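Long-range contact in bumblebee peptidoglycan recognition protein SA (Bombus, PDB 5XZ4), which probably acts in insect innate immunity by binding bacterial peptidoglycan, with a preference for the Dap type over the Lys type: residues L27-P32 with K134-E139. Sequence-based numbering, arbitrary orientation.
Sequences LIIPIP and KGILRE
I31 and L137 pair as neighbours in a short parallel bridge. The amide of I31 donates to I136 O at 3.0 Å, and I31 O accepts from R138 N, also at 3.0 Å but almost straight (175° at the hydrogen), so both polar backbone atoms of I31 are engaged by residues flanking L137. The two bridged side chains leave on the same face, where the CD2 methyl of L137 reaches I31 CB at 4.0 Å. I31 and I136 run side by side in a common direction. In I31, chi1 (-61°) sets CG1 beside the backbone N, and the extended chi2 carries CD1 to the oxygen end of the I136 carbonyl, raised from its plane and 4.2 Å from I136 CG2. I29 adds a looser apolar touch to that same methyl.

On the R138 side the arginine contributes its aliphatic stem. Its CG rests 3.5 Å from I31 O, the stem crosses the CB-CG edge of the P30 ring at a slant, and CD packs on P32 CB at 3.9 Å. A bend at chi3 (63°) turns the chain beyond CD, and NE forms a salt bridge with D140. P30 CA makes a CA-H...O contact with I136 O at 3.3 Å, a second, weaker approach to the oxygen that takes the I31 amide, and P30 CB lies against G135 O.

Within the amidase-type domain, strand 137-138 follows helix 118-134 and pairs with the start of strand 31-38, on the side where strand 141-145 pairs next; V103 of strand 102-107 touches both I31 and L137.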
loop_
_atom_site.group_PDB
_atom_site.type_symbol
_atom_site.label_atom_id
_atom_site.label_comp_id
_atom_site.label_asym_id
_atom_site.label_seq_id
_atom_site.Cartn_x
_atom_site.Cartn_y
_atom_site.Cartn_z
ATOM N N LEU A 27 -14.066 -4.846 4.572
ATOM C CA LEU A 27 -14.448 -3.802 3.596
ATOM C C LEU A 27 -15.657 -4.223 2.783
ATOM O O LEU A 27 -15.866 -5.413 2.521
ATOM C CB LEU A 27 -13.325 -3.543 2.581
ATOM C CG LEU A 27 -12.055 -2.934 3.174
ATOM C CD1 LEU A 27 -10.959 -2.900 2.132
ATOM C CD2 LEU A 27 -12.303 -1.543 3.756
ATOM N N ILE A 28 -16.428 -3.239 2.344
ATOM C CA ILE A 28 -17.427 -3.481 1.295
ATOM C C ILE A 28 -16.715 -3.478 -0.079
ATOM O O ILE A 28 -15.847 -2.624 -0.350
ATOM C CB ILE A 28 -18.515 -2.396 1.380
ATOM C CG1 ILE A 28 -19.231 -2.505 2.725
ATOM C CG2 ILE A 28 -19.468 -2.479 0.192
ATOM C CD1 ILE A 28 -20.367 -3.503 2.735
ATOM N N ILE A 29 -17.052 -4.460 -0.924
ATOM C CA ILE A 29 -16.389 -4.713 -2.239
ATOM C C ILE A 29 -17.468 -4.586 -3.327
ATOM O O ILE A 29 -18.542 -5.154 -3.142
ATOM C CB ILE A 29 -15.675 -6.112 -2.306
ATOM C CG1 ILE A 29 -14.177 -6.025 -1.922
ATOM C CG2 ILE A 29 -15.503 -6.663 -3.717
ATOM C CD1 ILE A 29 -13.785 -5.613 -0.531
ATOM N N PRO A 30 -17.225 -3.865 -4.438
ATOM C CA PRO A 30 -15.925 -3.281 -4.816
ATOM C C PRO A 30 -15.604 -1.958 -4.125
ATOM O O PRO A 30 -16.496 -1.207 -3.718
ATOM C CB PRO A 30 -16.051 -3.104 -6.342
ATOM C CG PRO A 30 -17.519 -2.953 -6.580
ATOM C CD PRO A 30 -18.198 -3.830 -5.558
ATOM N N ILE A 31 -14.305 -1.676 -4.069
ATOM C CA ILE A 31 -13.748 -0.573 -3.284
ATOM C C ILE A 31 -13.579 0.703 -4.138
ATOM O O ILE A 31 -13.116 0.619 -5.275
ATOM C CB ILE A 31 -12.372 -1.028 -2.731
ATOM C CG1 ILE A 31 -12.535 -2.259 -1.830
ATOM C CG2 ILE A 31 -11.633 0.100 -2.008
ATOM C CD1 ILE A 31 -11.268 -3.088 -1.732
ATOM N N PRO A 32 -13.902 1.896 -3.575
ATOM C CA PRO A 32 -13.879 3.135 -4.376
ATOM C C PRO A 32 -12.555 3.899 -4.467
ATOM O O PRO A 32 -12.352 4.652 -5.415
ATOM C CB PRO A 32 -14.961 4.001 -3.711
ATOM C CG PRO A 32 -14.940 3.546 -2.279
ATOM C CD PRO A 32 -14.714 2.068 -2.350
ATOM N N LYS A 134 -10.416 -7.916 -11.885
ATOM C CA LYS A 134 -11.028 -8.965 -11.056
ATOM C C LYS A 134 -12.373 -8.520 -10.501
ATOM O O LYS A 134 -13.219 -9.363 -10.193
ATOM C CB LYS A 134 -10.109 -9.343 -9.889
ATOM C CG LYS A 134 -8.999 -10.321 -10.229
ATOM C CD LYS A 134 -8.109 -10.535 -9.010
ATOM C CE LYS A 134 -7.135 -11.698 -9.180
ATOM N NZ LYS A 134 -7.765 -13.048 -9.096
ATOM N N GLY A 135 -12.551 -7.209 -10.346
ATOM C CA GLY A 135 -13.777 -6.643 -9.790
ATOM C C GLY A 135 -13.697 -6.336 -8.304
ATOM O O GLY A 135 -14.706 -6.037 -7.678
ATOM N N ILE A 136 -12.489 -6.414 -7.740
ATOM C CA ILE A 136 -12.241 -6.057 -6.336
ATOM C C ILE A 136 -12.270 -4.530 -6.155
ATOM O O ILE A 136 -12.759 -4.020 -5.140
ATOM C CB ILE A 136 -10.877 -6.620 -5.862
ATOM C CG1 ILE A 136 -10.826 -8.155 -6.004
ATOM C CG2 ILE A 136 -10.577 -6.181 -4.425
ATOM C CD1 ILE A 136 -9.426 -8.729 -5.992
ATOM N N LEU A 137 -11.709 -3.812 -7.129
ATOM C CA LEU A 137 -11.741 -2.340 -7.157
ATOM C C LEU A 137 -12.804 -1.905 -8.138
ATOM O O LEU A 137 -12.999 -2.570 -9.144
ATOM C CB LEU A 137 -10.375 -1.778 -7.595
ATOM C CG LEU A 137 -9.185 -2.129 -6.689
ATOM C CD1 LEU A 137 -7.911 -1.537 -7.280
ATOM C CD2 LEU A 137 -9.384 -1.600 -5.265
ATOM N N ARG A 138 -13.467 -0.797 -7.856
ATOM C CA ARG A 138 -14.479 -0.258 -8.807
ATOM C C ARG A 138 -13.801 0.093 -10.135
ATOM O O ARG A 138 -12.616 0.463 -10.174
ATOM C CB ARG A 138 -15.119 0.990 -8.214
ATOM C CG ARG A 138 -16.089 0.702 -7.078
ATOM C CD ARG A 138 -16.761 1.966 -6.569
ATOM N NE ARG A 138 -17.586 2.603 -7.584
ATOM C CZ ARG A 138 -18.920 2.566 -7.642
ATOM N NH1 ARG A 138 -19.536 3.204 -8.627
ATOM N NH2 ARG A 138 -19.644 1.915 -6.733
ATOM N N GLU A 139 -14.562 -0.017 -11.227
ATOM C CA GLU A 139 -14.068 0.350 -12.567
ATOM C C GLU A 139 -13.608 1.819 -12.623
ATOM O O GLU A 139 -12.659 2.156 -13.339
ATOM C CB GLU A 139 -15.149 0.092 -13.634
ATOM C CG GLU A 139 -15.638 -1.349 -13.720
ATOM C CD GLU A 139 -14.751 -2.234 -14.578
ATOM O OE1 GLU A 139 -14.489 -1.878 -15.749
ATOM O OE2 GLU A 139 -14.341 -3.301 -14.083
#